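Local coordinates for protein superoxide dismutase [Fe] (Aquifex pyrophilus, PDB 1COJ) that catalyses the iron-dependent dismutation of superoxide radicals to hydrogen peroxide and oxygen, as a homotetramer binding one iron per subunit in a hyperthermophilic bacterium, at residues V79-Y84 / V161-E166; A124-A129 / G144-N149; F85-P90 / K186-D191; E17-E22 / P178-A183. One frame throughout, in Å; residues are numbered along the deposited sequence.

Interaction 1 (V79-Y84 / V161-E166). With FE (Fe (III) ion), chain B.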
loop_
_atom_site.group_PDB
_atom_site.type_symbol
_atom_site.label_atom_id
_atom_site.label_comp_id
_atom_site.label_asym_id
_atom_site.label_seq_id
_atom_site.Cartn_x
_atom_site.Cartn_y
_atom_site.Cartn_z
ATOM N N VAL A 79 12.002 8.540 13.495
ATOM C CA VAL A 79 11.368 8.396 14.799
ATOM C C VAL A 79 11.343 6.970 15.344
ATOM O O VAL A 79 11.755 6.732 16.483
ATOM C CB VAL A 79 9.928 8.971 14.779
ATOM C CG1 VAL A 79 9.214 8.658 16.083
ATOM C CG2 VAL A 79 9.969 10.482 14.566
ATOM N N LEU A 80 10.865 6.030 14.537
ATOM C CA LEU A 80 10.778 4.634 14.955
ATOM C C LEU A 80 12.148 4.055 15.294
ATOM O O LEU A 80 12.284 3.319 16.271
ATOM C CB LEU A 80 10.064 3.802 13.885
ATOM C CG LEU A 80 8.538 3.633 14.003
ATOM C CD1 LEU A 80 7.873 4.766 14.756
ATOM C CD2 LEU A 80 7.938 3.467 12.617
ATOM N N HIS A 81 13.166 4.406 14.512
ATOM C CA HIS A 81 14.512 3.915 14.787
ATOM C C HIS A 81 15.068 4.500 16.080
ATOM O O HIS A 81 15.713 3.792 16.855
ATOM C CB HIS A 81 15.459 4.179 13.615
ATOM C CG HIS A 81 15.348 3.160 12.522
ATOM N ND1 HIS A 81 14.532 3.298 11.422
ATOM C CD2 HIS A 81 15.905 1.929 12.412
ATOM C CE1 HIS A 81 14.605 2.178 10.703
ATOM N NE2 HIS A 81 15.426 1.317 11.263
ATOM N N GLU A 82 14.780 5.772 16.340
ATOM C CA GLU A 82 15.259 6.399 17.565
ATOM C C GLU A 82 14.614 5.766 18.793
ATOM O O GLU A 82 15.265 5.601 19.827
ATOM C CB GLU A 82 15.024 7.905 17.530
ATOM C CG GLU A 82 15.880 8.586 16.486
ATOM C CD GLU A 82 15.784 10.096 16.510
ATOM O OE1 GLU A 82 16.607 10.733 15.827
ATOM O OE2 GLU A 82 14.896 10.649 17.194
ATOM N N LEU A 83 13.346 5.388 18.669
ATOM C CA LEU A 83 12.625 4.743 19.764
ATOM C C LEU A 83 13.142 3.317 19.970
ATOM O O LEU A 83 13.188 2.810 21.091
ATOM C CB LEU A 83 11.123 4.717 19.461
ATOM C CG LEU A 83 10.380 6.057 19.470
ATOM C CD1 LEU A 83 9.010 5.898 18.838
ATOM C CD2 LEU A 83 10.252 6.569 20.896
ATOM N N TYR A 84 13.543 2.690 18.870
ATOM C CA TYR A 84 14.069 1.330 18.877
ATOM C C TYR A 84 15.459 1.251 19.527
ATOM O O TYR A 84 15.645 0.558 20.528
ATOM C CB TYR A 84 14.102 0.811 17.435
ATOM C CG TYR A 84 14.782 -0.521 17.217
ATOM C CD1 TYR A 84 14.160 -1.715 17.575
ATOM C CD2 TYR A 84 16.024 -0.590 16.589
ATOM C CE1 TYR A 84 14.755 -2.947 17.303
ATOM C CE2 TYR A 84 16.629 -1.816 16.314
ATOM C CZ TYR A 84 15.986 -2.989 16.666
ATOM O OH TYR A 84 16.542 -4.201 16.314
ATOM N N VAL A 161 8.862 -0.639 20.673
ATOM C CA VAL A 161 8.922 -0.685 19.215
ATOM C C VAL A 161 9.910 -1.748 18.729
ATOM O O VAL A 161 11.095 -1.703 19.064
ATOM C CB VAL A 161 9.340 0.697 18.645
ATOM C CG1 VAL A 161 9.412 0.652 17.141
ATOM C CG2 VAL A 161 8.356 1.768 19.085
ATOM N N ILE A 162 9.419 -2.706 17.950
ATOM C CA ILE A 162 10.263 -3.771 17.420
ATOM C C ILE A 162 10.358 -3.658 15.904
ATOM O O ILE A 162 9.344 -3.661 15.203
ATOM C CB ILE A 162 9.713 -5.183 17.758
ATOM C CG1 ILE A 162 9.398 -5.299 19.250
ATOM C CG2 ILE A 162 10.734 -6.252 17.356
ATOM C CD1 ILE A 162 8.832 -6.656 19.658
ATOM N N ASP A 163 11.584 -3.536 15.408
ATOM C CA ASP A 163 11.845 -3.439 13.980
ATOM C C ASP A 163 11.829 -4.850 13.390
ATOM O O ASP A 163 12.590 -5.710 13.836
ATOM C CB ASP A 163 13.224 -2.811 13.745
ATOM C CG ASP A 163 13.463 -2.435 12.294
ATOM O OD1 ASP A 163 12.591 -2.704 11.442
ATOM O OD2 ASP A 163 14.512 -1.829 12.005
ATOM N N THR A 164 10.968 -5.097 12.404
ATOM C CA THR A 164 10.918 -6.413 11.782
ATOM C C THR A 164 11.417 -6.385 10.341
ATOM O O THR A 164 11.276 -7.360 9.609
ATOM C CB THR A 164 9.510 -7.071 11.869
ATOM O OG1 THR A 164 8.553 -6.285 11.153
ATOM C CG2 THR A 164 9.068 -7.204 13.316
ATOM N N TYR A 165 11.974 -5.251 9.918
ATOM C CA TYR A 165 12.537 -5.146 8.573
ATOM C C TYR A 165 13.676 -6.149 8.546
ATOM O O TYR A 165 14.369 -6.331 9.548
ATOM C CB TYR A 165 13.121 -3.759 8.315
ATOM C CG TYR A 165 12.167 -2.766 7.688
ATOM C CD1 TYR A 165 12.362 -2.320 6.380
ATOM C CD2 TYR A 165 11.091 -2.243 8.410
ATOM C CE1 TYR A 165 11.511 -1.370 5.800
ATOM C CE2 TYR A 165 10.228 -1.291 7.839
ATOM C CZ TYR A 165 10.446 -0.858 6.534
ATOM O OH TYR A 165 9.623 0.103 5.968
ATOM N N GLU A 166 13.913 -6.752 7.391
ATOM C CA GLU A 166 14.966 -7.751 7.259
ATOM C C GLU A 166 16.363 -7.266 7.631
ATOM O O GLU A 166 17.161 -8.032 8.165
ATOM C CB GLU A 166 14.947 -8.348 5.856
ATOM C CG GLU A 166 13.644 -9.069 5.576
ATOM C CD GLU A 166 13.558 -9.661 4.187
ATOM O OE1 GLU A 166 14.061 -9.047 3.220
ATOM O OE2 GLU A 166 12.959 -10.749 4.064
HETATM FE FE FE B . 15.324 -0.744 10.600
HETATM O O HOH W 1 13.517 -0.566 9.758
#
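Two of the four protein ligands of the iron site, H81 on helix 63-86 and D163 on strand 157-163, meet here across the metal. H81 NE2 binds the iron(III) ion at 2.2 Å and D163 OD2 at 2.0 Å. Imidazole and carboxylate planes stand 85° apart, and H81 NE2 and D163 OD2, 3.4 Å from each other, are joined through the metal with no hydrogen bond between them. The carboxylate's rotation is fixed by its second oxygen: D163 OD1 accepts the backbone N-H of Y165 at 3.0 Å from above the carboxylate plane, closing an Asx turn, and also a weak bond from the iron-bound water. Y84 has CG anti to its backbone N (chi1 172°), which swings the ring across to the strand. D163 CB then sits over one face, 4.0 Å from the Y84 ring centroid, and V161 O, buried without a polar partner, lies at the ring edge 3.4 Å from Y84 CD1. A leucine in place of Y84 would probably uncover this side of D163 and deprive the Y180 hydroxyl of its hydrogen-bonded phenol. Farther from the metal, V161 CG2 packs on L83 CB at 4.1 Å. With H27, H167 and the water completing the sphere, this is the five-coordinate site typical of iron/manganese superoxide dismutases, its ligands drawn from both domains.

Interaction 2 (A124-A129 / G144-N149)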
loop_
_atom_site.group_PDB
_atom_site.type_symbol
_atom_site.label_atom_id
_atom_site.label_comp_id
_atom_site.label_asym_id
_atom_site.label_seq_id
_atom_site.Cartn_x
_atom_site.Cartn_y
_atom_site.Cartn_z
ATOM N N ALA A 124 3.937 -11.547 12.452
ATOM C CA ALA A 124 2.897 -11.305 11.453
ATOM C C ALA A 124 3.097 -10.074 10.578
ATOM O O ALA A 124 2.506 -9.989 9.498
ATOM C CB ALA A 124 1.527 -11.235 12.135
ATOM N N PHE A 125 3.911 -9.124 11.032
ATOM C CA PHE A 125 4.132 -7.904 10.266
ATOM C C PHE A 125 5.469 -7.713 9.583
ATOM O O PHE A 125 6.518 -8.110 10.083
ATOM C CB PHE A 125 3.698 -6.682 11.067
ATOM C CG PHE A 125 2.215 -6.589 11.195
ATOM C CD1 PHE A 125 1.463 -5.890 10.251
ATOM C CD2 PHE A 125 1.554 -7.294 12.193
ATOM C CE1 PHE A 125 0.074 -5.908 10.299
ATOM C CE2 PHE A 125 0.173 -7.320 12.253
ATOM C CZ PHE A 125 -0.571 -6.627 11.304
ATOM N N ARG A 126 5.403 -7.093 8.412
ATOM C CA ARG A 126 6.556 -6.881 7.556
ATOM C C ARG A 126 7.438 -5.677 7.857
ATOM O O ARG A 126 8.506 -5.540 7.257
ATOM C CB ARG A 126 6.083 -6.842 6.103
ATOM C CG ARG A 126 5.233 -8.056 5.740
ATOM C CD ARG A 126 4.465 -7.892 4.435
ATOM N NE ARG A 126 3.567 -9.029 4.230
ATOM C CZ ARG A 126 2.630 -9.101 3.287
ATOM N NH1 ARG A 126 2.444 -8.102 2.437
ATOM N NH2 ARG A 126 1.865 -10.180 3.205
ATOM N N GLY A 127 7.004 -4.823 8.779
ATOM C CA GLY A 127 7.780 -3.642 9.108
ATOM C C GLY A 127 8.120 -3.418 10.570
ATOM O O GLY A 127 9.299 -3.299 10.922
ATOM N N TRP A 128 7.096 -3.312 11.414
ATOM C CA TRP A 128 7.284 -3.065 12.847
ATOM C C TRP A 128 6.149 -3.663 13.671
ATOM O O TRP A 128 5.071 -3.942 13.149
ATOM C CB TRP A 128 7.288 -1.551 13.142
ATOM C CG TRP A 128 8.312 -0.736 12.407
ATOM C CD1 TRP A 128 8.225 -0.278 11.126
ATOM C CD2 TRP A 128 9.575 -0.279 12.909
ATOM N NE1 TRP A 128 9.352 0.425 10.799
ATOM C CE2 TRP A 128 10.201 0.445 11.880
ATOM C CE3 TRP A 128 10.235 -0.413 14.138
ATOM C CZ2 TRP A 128 11.460 1.045 12.030
ATOM C CZ3 TRP A 128 11.492 0.183 14.295
ATOM C CH2 TRP A 128 12.086 0.901 13.246
ATOM N N ALA A 129 6.396 -3.828 14.963
ATOM C CA ALA A 129 5.398 -4.313 15.909
ATOM C C ALA A 129 5.514 -3.305 17.048
ATOM O O ALA A 129 6.603 -3.100 17.597
ATOM C CB ALA A 129 5.731 -5.714 16.390
ATOM N N GLY A 144 0.637 -3.359 14.467
ATOM C CA GLY A 144 1.627 -3.893 13.550
ATOM C C GLY A 144 1.673 -3.036 12.297
ATOM O O GLY A 144 0.631 -2.582 11.815
ATOM N N LEU A 145 2.868 -2.809 11.765
ATOM C CA LEU A 145 3.033 -2.000 10.563
ATOM C C LEU A 145 3.737 -2.820 9.488
ATOM O O LEU A 145 4.615 -3.634 9.796
ATOM C CB LEU A 145 3.892 -0.761 10.851
ATOM C CG LEU A 145 3.707 0.085 12.112
ATOM C CD1 LEU A 145 4.594 1.312 12.007
ATOM C CD2 LEU A 145 2.277 0.504 12.292
ATOM N N ASP A 146 3.359 -2.614 8.229
ATOM C CA ASP A 146 4.011 -3.325 7.134
ATOM C C ASP A 146 5.183 -2.536 6.556
ATOM O O ASP A 146 5.950 -3.051 5.740
ATOM C CB ASP A 146 3.013 -3.694 6.036
ATOM C CG ASP A 146 2.493 -5.112 6.174
ATOM O OD1 ASP A 146 1.703 -5.536 5.316
ATOM O OD2 ASP A 146 2.882 -5.810 7.136
ATOM N N ALA A 147 5.316 -1.289 7.000
ATOM C CA ALA A 147 6.386 -0.386 6.573
ATOM C C ALA A 147 6.392 0.776 7.565
ATOM O O ALA A 147 5.519 0.857 8.422
ATOM C CB ALA A 147 6.136 0.119 5.149
ATOM N N HIS A 148 7.358 1.683 7.451
ATOM C CA HIS A 148 7.434 2.820 8.371
ATOM C C HIS A 148 6.146 3.641 8.395
ATOM O O HIS A 148 5.755 4.152 9.443
ATOM C CB HIS A 148 8.583 3.766 7.993
ATOM C CG HIS A 148 9.913 3.095 7.849
ATOM N ND1 HIS A 148 10.391 2.172 8.750
ATOM C CD2 HIS A 148 10.885 3.237 6.910
ATOM C CE1 HIS A 148 11.592 1.765 8.376
ATOM N NE2 HIS A 148 11.913 2.400 7.260
ATOM N N ASN A 149 5.485 3.735 7.243
ATOM C CA ASN A 149 4.268 4.536 7.098
ATOM C C ASN A 149 3.027 3.784 6.608
ATOM O O ASN A 149 2.150 4.370 5.962
ATOM C CB ASN A 149 4.552 5.722 6.160
ATOM C CG ASN A 149 4.960 5.289 4.737
ATOM O OD1 ASN A 149 5.075 6.120 3.843
ATOM N ND2 ASN A 149 5.154 3.999 4.529
#
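The F125 ring carries G144 CA on one face, over its centre and 3.6 Å from the centroid, a CH-pi contact so close that a side chain on G144 would run into the ring. The indole of W128 and the imidazole of H148 instead meet rim to rim. W128 NE1 donates to H148 ND1 at 2.9 Å, lying near both ring planes although these are turned 52° against each other. Beside the indole, L145 CD1 approaches W128 CD1 to 4.1 Å. A leucine in place of W128 would probably leave H148 ND1 without its donor and open a gap next to the iron ligand H81, whose ring the indole meets edge-to-face.

The backbones pair as antiparallel strands of a hairpin: L145 N reaches W128 O at 2.8 Å, while L145 O takes the N-H of W128 at 3.0 Å and, weakly, that of G127. Two residues facing one make a classic beta bulge. Just before it, R126 N donates to D146 OD2 at 3.1 Å, on the anti side and tilted out of the carboxylate plane. The R126 guanidinium lies almost parallel to that carboxylate but aims no N-H at it, so the long pair of R126 NH1 and D146 OD1 at 3.9 Å works by charge alone. D146 OD1 has a salt bridge to R65 of the second subunit; R126 NH2 bonds Q59 O of that subunit and E70 of the third. Since H148 ND1 accepts from the indole, the imidazole proton probably sits on NE2, the atom bonded to Y35 OH.

Interaction 3 (F85-P90 / K186-D191)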
loop_
_atom_site.group_PDB
_atom_site.type_symbol
_atom_site.label_atom_id
_atom_site.label_comp_id
_atom_site.label_asym_id
_atom_site.label_seq_id
_atom_site.Cartn_x
_atom_site.Cartn_y
_atom_site.Cartn_z
ATOM N N PHE A 85 16.423 1.977 18.971
ATOM C CA PHE A 85 17.782 1.978 19.508
ATOM C C PHE A 85 17.828 2.510 20.936
ATOM O O PHE A 85 18.512 1.952 21.797
ATOM C CB PHE A 85 18.705 2.818 18.623
ATOM C CG PHE A 85 18.947 2.232 17.261
ATOM C CD1 PHE A 85 19.392 0.921 17.122
ATOM C CD2 PHE A 85 18.743 2.997 16.114
ATOM C CE1 PHE A 85 19.634 0.380 15.867
ATOM C CE2 PHE A 85 18.983 2.464 14.851
ATOM C CZ PHE A 85 19.430 1.154 14.727
ATOM N N GLY A 86 17.061 3.567 21.188
ATOM C CA GLY A 86 17.022 4.187 22.500
ATOM C C GLY A 86 16.559 3.324 23.656
ATOM O O GLY A 86 16.829 3.642 24.815
ATOM N N MET A 87 15.880 2.224 23.362
ATOM C CA MET A 87 15.401 1.361 24.427
ATOM C C MET A 87 16.185 0.059 24.564
ATOM O O MET A 87 15.724 -0.870 25.227
ATOM C CB MET A 87 13.908 1.065 24.254
ATOM C CG MET A 87 13.558 0.233 23.029
ATOM S SD MET A 87 11.808 -0.161 22.953
ATOM C CE MET A 87 11.708 -1.452 24.164
ATOM N N LEU A 88 17.364 -0.008 23.951
ATOM C CA LEU A 88 18.198 -1.207 24.025
ATOM C C LEU A 88 19.482 -0.970 24.825
ATOM O O LEU A 88 20.204 0.000 24.584
ATOM C CB LEU A 88 18.548 -1.709 22.619
ATOM C CG LEU A 88 17.390 -2.251 21.774
ATOM C CD1 LEU A 88 17.831 -2.413 20.333
ATOM C CD2 LEU A 88 16.888 -3.572 22.339
ATOM N N THR A 89 19.730 -1.835 25.809
ATOM C CA THR A 89 20.934 -1.769 26.645
ATOM C C THR A 89 21.435 -3.195 26.789
ATOM O O THR A 89 20.628 -4.116 26.917
ATOM C CB THR A 89 20.651 -1.208 28.071
ATOM O OG1 THR A 89 19.653 -0.191 27.993
ATOM C CG2 THR A 89 21.858 -0.585 28.653
ATOM N N PRO A 90 22.766 -3.400 26.773
ATOM C CA PRO A 90 23.331 -4.747 26.903
ATOM C C PRO A 90 22.821 -5.518 28.121
ATOM O O PRO A 90 23.002 -5.096 29.259
ATOM C CB PRO A 90 24.844 -4.488 26.963
ATOM C CG PRO A 90 24.954 -3.043 27.385
ATOM C CD PRO A 90 23.842 -2.407 26.606
ATOM N N LYS A 186 15.618 -9.565 25.573
ATOM C CA LYS A 186 16.702 -9.698 26.549
ATOM C C LYS A 186 17.447 -8.389 26.778
ATOM O O LYS A 186 18.130 -8.232 27.792
ATOM C CB LYS A 186 17.730 -10.743 26.103
ATOM C CG LYS A 186 17.268 -12.177 26.118
ATOM C CD LYS A 186 18.476 -13.099 26.016
ATOM C CE LYS A 186 18.077 -14.551 25.801
ATOM N NZ LYS A 186 17.556 -14.796 24.425
ATOM N N ASN A 187 17.328 -7.448 25.849
ATOM C CA ASN A 187 18.041 -6.186 25.977
ATOM C C ASN A 187 17.177 -4.956 26.207
ATOM O O ASN A 187 17.646 -3.830 26.025
ATOM C CB ASN A 187 18.928 -5.968 24.751
ATOM C CG ASN A 187 19.998 -7.022 24.620
ATOM O OD1 ASN A 187 19.847 -8.002 23.903
ATOM N ND2 ASN A 187 21.098 -6.814 25.304
ATOM N N ILE A 188 15.944 -5.149 26.660
ATOM C CA ILE A 188 15.053 -4.018 26.888
ATOM C C ILE A 188 15.429 -3.191 28.111
ATOM O O ILE A 188 15.628 -3.725 29.206
ATOM C CB ILE A 188 13.576 -4.462 27.011
ATOM C CG1 ILE A 188 13.084 -5.013 25.670
ATOM C CG2 ILE A 188 12.705 -3.286 27.444
ATOM C CD1 ILE A 188 11.639 -5.490 25.679
ATOM N N ASN A 189 15.572 -1.886 27.901
ATOM C CA ASN A 189 15.886 -0.961 28.974
ATOM C C ASN A 189 14.542 -0.497 29.532
ATOM O O ASN A 189 13.922 0.428 29.001
ATOM C CB ASN A 189 16.679 0.232 28.441
ATOM C CG ASN A 189 17.119 1.179 29.537
ATOM O OD1 ASN A 189 16.514 1.249 30.612
ATOM N ND2 ASN A 189 18.181 1.914 29.279
ATOM N N TRP A 190 14.088 -1.151 30.595
ATOM C CA TRP A 190 12.813 -0.820 31.214
ATOM C C TRP A 190 12.728 0.557 31.851
ATOM O O TRP A 190 11.628 1.065 32.068
ATOM C CB TRP A 190 12.408 -1.904 32.206
ATOM C CG TRP A 190 12.036 -3.167 31.514
ATOM C CD1 TRP A 190 12.794 -4.298 31.395
ATOM C CD2 TRP A 190 10.824 -3.414 30.794
ATOM N NE1 TRP A 190 12.129 -5.235 30.639
ATOM C CE2 TRP A 190 10.918 -4.720 30.260
ATOM C CE3 TRP A 190 9.670 -2.659 30.549
ATOM C CZ2 TRP A 190 9.895 -5.288 29.490
ATOM C CZ3 TRP A 190 8.652 -3.226 29.785
ATOM C CH2 TRP A 190 8.774 -4.528 29.264
ATOM N N ASP A 191 13.871 1.168 32.141
ATOM C CA ASP A 191 13.873 2.510 32.716
ATOM C C ASP A 191 13.289 3.447 31.660
ATOM O O ASP A 191 12.464 4.310 31.963
ATOM C CB ASP A 191 15.297 2.953 33.069
ATOM C CG ASP A 191 15.850 2.252 34.302
ATOM O OD1 ASP A 191 15.171 1.373 34.872
ATOM O OD2 ASP A 191 16.976 2.594 34.712
HETATM O O HOH W 2 18.892 2.272 26.494
#
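N189 reaches across to T89 with CB, CG and ND2, CG standing anti to the backbone N (chi1 -176°). Starting at the root, N189 CB lies only 3.0 Å from T89 OG1. The next atom, N189 CG, lies against the same T89 OG1 at 3.3 Å. At the tip the amide branches. N189 ND2 comes within 2.9 Å of T89 OG1 and donates to a water at 2.9 Å; that water in turn donates to G86 O and, weakly, to L88 O, tying the amide to the end of helix 63-86. The other branch turns back to its own chain, where N189 OD1 takes a weak capping bond from D191 N at 3.1 Å, with N189 at the N-cap of helix 190-207.

Behind this side chain the two backbones run alongside each other and bridge once, at L88 and I188. N189 N donates to M87 O at 2.9 Å, approaching from above the carbonyl plane, and T89 N donates to N187 O at 2.9 Å, in the carbonyl plane. L88 CA adds a CA-H...O contact to the same oxygen of N187. On the inner side, the M87 and I188 side chains lie side by side and point the same way, with M87 CE 3.9 Å from I188 CG2. That methyl of I188 also lies over the centre of one face of the W190 indole.

M87 continues inward to F184 of helix 177-186, V193 of helix 190-207 and I160 of strand 157-163, and L88 also rests on F184. The exit of helix 63-86 is thereby joined to the turn between the last two helices.

Interaction 4 (E17-E22 / P178-A183)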
loop_
_atom_site.group_PDB
_atom_site.type_symbol
_atom_site.label_atom_id
_atom_site.label_comp_id
_atom_site.label_asym_id
_atom_site.label_seq_id
_atom_site.Cartn_x
_atom_site.Cartn_y
_atom_site.Cartn_z
ATOM N N GLU A 17 23.239 -8.308 23.956
ATOM C CA GLU A 17 23.206 -9.746 24.154
ATOM C C GLU A 17 22.304 -10.383 23.082
ATOM O O GLU A 17 21.081 -10.301 23.155
ATOM C CB GLU A 17 22.671 -10.047 25.558
ATOM C CG GLU A 17 22.765 -11.497 25.982
ATOM C CD GLU A 17 22.249 -11.710 27.393
ATOM O OE1 GLU A 17 22.661 -10.955 28.306
ATOM O OE2 GLU A 17 21.427 -12.631 27.586
ATOM N N GLY A 18 22.919 -11.007 22.083
ATOM C CA GLY A 18 22.149 -11.647 21.028
ATOM C C GLY A 18 22.044 -10.832 19.754
ATOM O O GLY A 18 21.545 -11.318 18.741
ATOM N N ILE A 19 22.473 -9.578 19.812
ATOM C CA ILE A 19 22.448 -8.703 18.648
ATOM C C ILE A 19 23.851 -8.107 18.550
ATOM O O ILE A 19 24.244 -7.260 19.354
ATOM C CB ILE A 19 21.375 -7.597 18.794
ATOM C CG1 ILE A 19 19.986 -8.233 18.957
ATOM C CG2 ILE A 19 21.381 -6.700 17.561
ATOM C CD1 ILE A 19 18.867 -7.248 19.237
ATOM N N SER A 20 24.619 -8.591 17.584
ATOM C CA SER A 20 25.998 -8.168 17.395
ATOM C C SER A 20 26.215 -6.733 16.942
ATOM O O SER A 20 25.302 -6.072 16.436
ATOM C CB SER A 20 26.685 -9.098 16.403
ATOM O OG SER A 20 26.236 -8.849 15.081
ATOM N N ASN A 21 27.455 -6.271 17.099
ATOM C CA ASN A 21 27.836 -4.924 16.680
ATOM C C ASN A 21 27.847 -4.889 15.166
ATOM O O ASN A 21 27.580 -3.855 14.551
ATOM C CB ASN A 21 29.224 -4.552 17.221
ATOM C CG ASN A 21 29.245 -4.420 18.726
ATOM O OD1 ASN A 21 30.281 -4.558 19.375
ATOM N ND2 ASN A 21 28.114 -4.069 19.280
ATOM N N GLU A 22 28.143 -6.040 14.572
ATOM C CA GLU A 22 28.177 -6.178 13.125
ATOM C C GLU A 22 26.780 -5.921 12.564
ATOM O O GLU A 22 26.634 -5.367 11.479
ATOM C CB GLU A 22 28.649 -7.583 12.738
ATOM C CG GLU A 22 28.808 -7.799 11.233
ATOM C CD GLU A 22 29.262 -9.209 10.855
ATOM O OE1 GLU A 22 29.679 -9.401 9.690
ATOM O OE2 GLU A 22 29.200 -10.128 11.704
ATOM N N PRO A 178 12.331 -15.434 14.797
ATOM C CA PRO A 178 12.063 -15.760 16.210
ATOM C C PRO A 178 13.222 -15.556 17.196
ATOM O O PRO A 178 13.037 -14.943 18.253
ATOM C CB PRO A 178 11.611 -17.215 16.141
ATOM C CG PRO A 178 10.887 -17.263 14.845
ATOM C CD PRO A 178 11.804 -16.494 13.917
ATOM N N PRO A 179 14.422 -16.080 16.887
ATOM C CA PRO A 179 15.525 -15.883 17.827
ATOM C C PRO A 179 15.891 -14.407 17.989
ATOM O O PRO A 179 16.370 -14.001 19.047
ATOM C CB PRO A 179 16.662 -16.701 17.211
ATOM C CG PRO A 179 16.326 -16.730 15.755
ATOM C CD PRO A 179 14.844 -16.936 15.762
ATOM N N TYR A 180 15.648 -13.610 16.954
ATOM C CA TYR A 180 15.934 -12.181 17.008
ATOM C C TYR A 180 14.963 -11.501 17.971
ATOM O O TYR A 180 15.360 -10.645 18.766
ATOM C CB TYR A 180 15.838 -11.566 15.606
ATOM C CG TYR A 180 15.527 -10.085 15.588
ATOM C CD1 TYR A 180 16.446 -9.145 16.064
ATOM C CD2 TYR A 180 14.304 -9.621 15.095
ATOM C CE1 TYR A 180 16.151 -7.773 16.049
ATOM C CE2 TYR A 180 13.998 -8.256 15.076
ATOM C CZ TYR A 180 14.923 -7.339 15.553
ATOM O OH TYR A 180 14.616 -5.997 15.535
ATOM N N ILE A 181 13.692 -11.894 17.908
ATOM C CA ILE A 181 12.677 -11.318 18.783
ATOM C C ILE A 181 13.018 -11.627 20.243
ATOM O O ILE A 181 12.904 -10.760 21.110
ATOM C CB ILE A 181 11.267 -11.845 18.436
ATOM C CG1 ILE A 181 10.922 -11.489 16.985
ATOM C CG2 ILE A 181 10.234 -11.240 19.377
ATOM C CD1 ILE A 181 9.679 -12.183 16.449
ATOM N N ASP A 182 13.471 -12.851 20.508
ATOM C CA ASP A 182 13.852 -13.237 21.864
ATOM C C ASP A 182 15.025 -12.378 22.330
ATOM O O ASP A 182 15.033 -11.890 23.461
ATOM C CB ASP A 182 14.244 -14.719 21.928
ATOM C CG ASP A 182 13.062 -15.651 21.723
ATOM O OD1 ASP A 182 11.927 -15.265 22.069
ATOM O OD2 ASP A 182 13.270 -16.776 21.221
ATOM N N ALA A 183 16.003 -12.181 21.449
ATOM C CA ALA A 183 17.176 -11.376 21.771
ATOM C C ALA A 183 16.768 -9.938 22.086
ATOM O O ALA A 183 17.290 -9.335 23.019
ATOM C CB ALA A 183 18.182 -11.414 20.627
#
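E17 brings its backbone alongside A183, in the C-terminal half of helix 177-186, with E17 O 3.9 Å from A183 O, while its side chain lies against K186, farther along the same helix. G18 follows with a positive phi of 100°, where a CB would be jammed against the carbonyl O of E17 and would also collide with the A183 methyl; without one, the A183 CB can settle 3.9 Å from G18 O. That carbonyl is not left to the methyl alone, since it accepts a hydrogen bond from the hydroxyl of Y173.

I19 carries most of the apolar contact. Its CB faces the helix, and CG1, set beside the backbone N (chi1 -60°), lies 4.0 Å from A183 CB. One carbon farther out, I19 CD1 reaches Y180 CE1 at 4.2 Å, coming at the ring obliquely. The isoleucine thus spans one helical turn, from A183 back to Y180, and no hydrogen bond crosses between the two segments.

With S20 the chain leaves the helix surface: its OG caps Q23 N and also bonds to D172. From here N21 and E22 open helix 21-47, which a few residues on supplies the iron ligand H27.

The far end of the Y180 ring points inward, where its hydroxyl hydrogen-bonds D163 O and Y84 OH, next to the metal site. The lead-in to helix 21-47, in the alpha-hairpin domain, is therefore seated on a helix of the C-terminal domain, an interface between the two domains of the iron/manganese superoxide dismutase fold.

In the fold
Interactions 1, 3 and 4 each join the alpha-hairpin domain to the C-terminal domain, whereas interaction 2 lies wholly in the latter. Interaction 1 is near the geometric centre of the subunit. Centre to centre it is about 9 Å from interaction 2, where W128 of the middle strand 128-134 packs on V161; about 13 Å from interaction 3, which shares helix 63-86; and about 14 Å from interaction 4, reached through the Y180 hydroxyl. Along the chain 17-22 comes first, then 79-84 and 85-90; interaction 2 follows, before 161-166, 178-183 and 186-191. Of the four, interaction 1 alone supplies iron ligands; W128 and Y180 stand in the next layer, and interaction 3 joins the domains farther out.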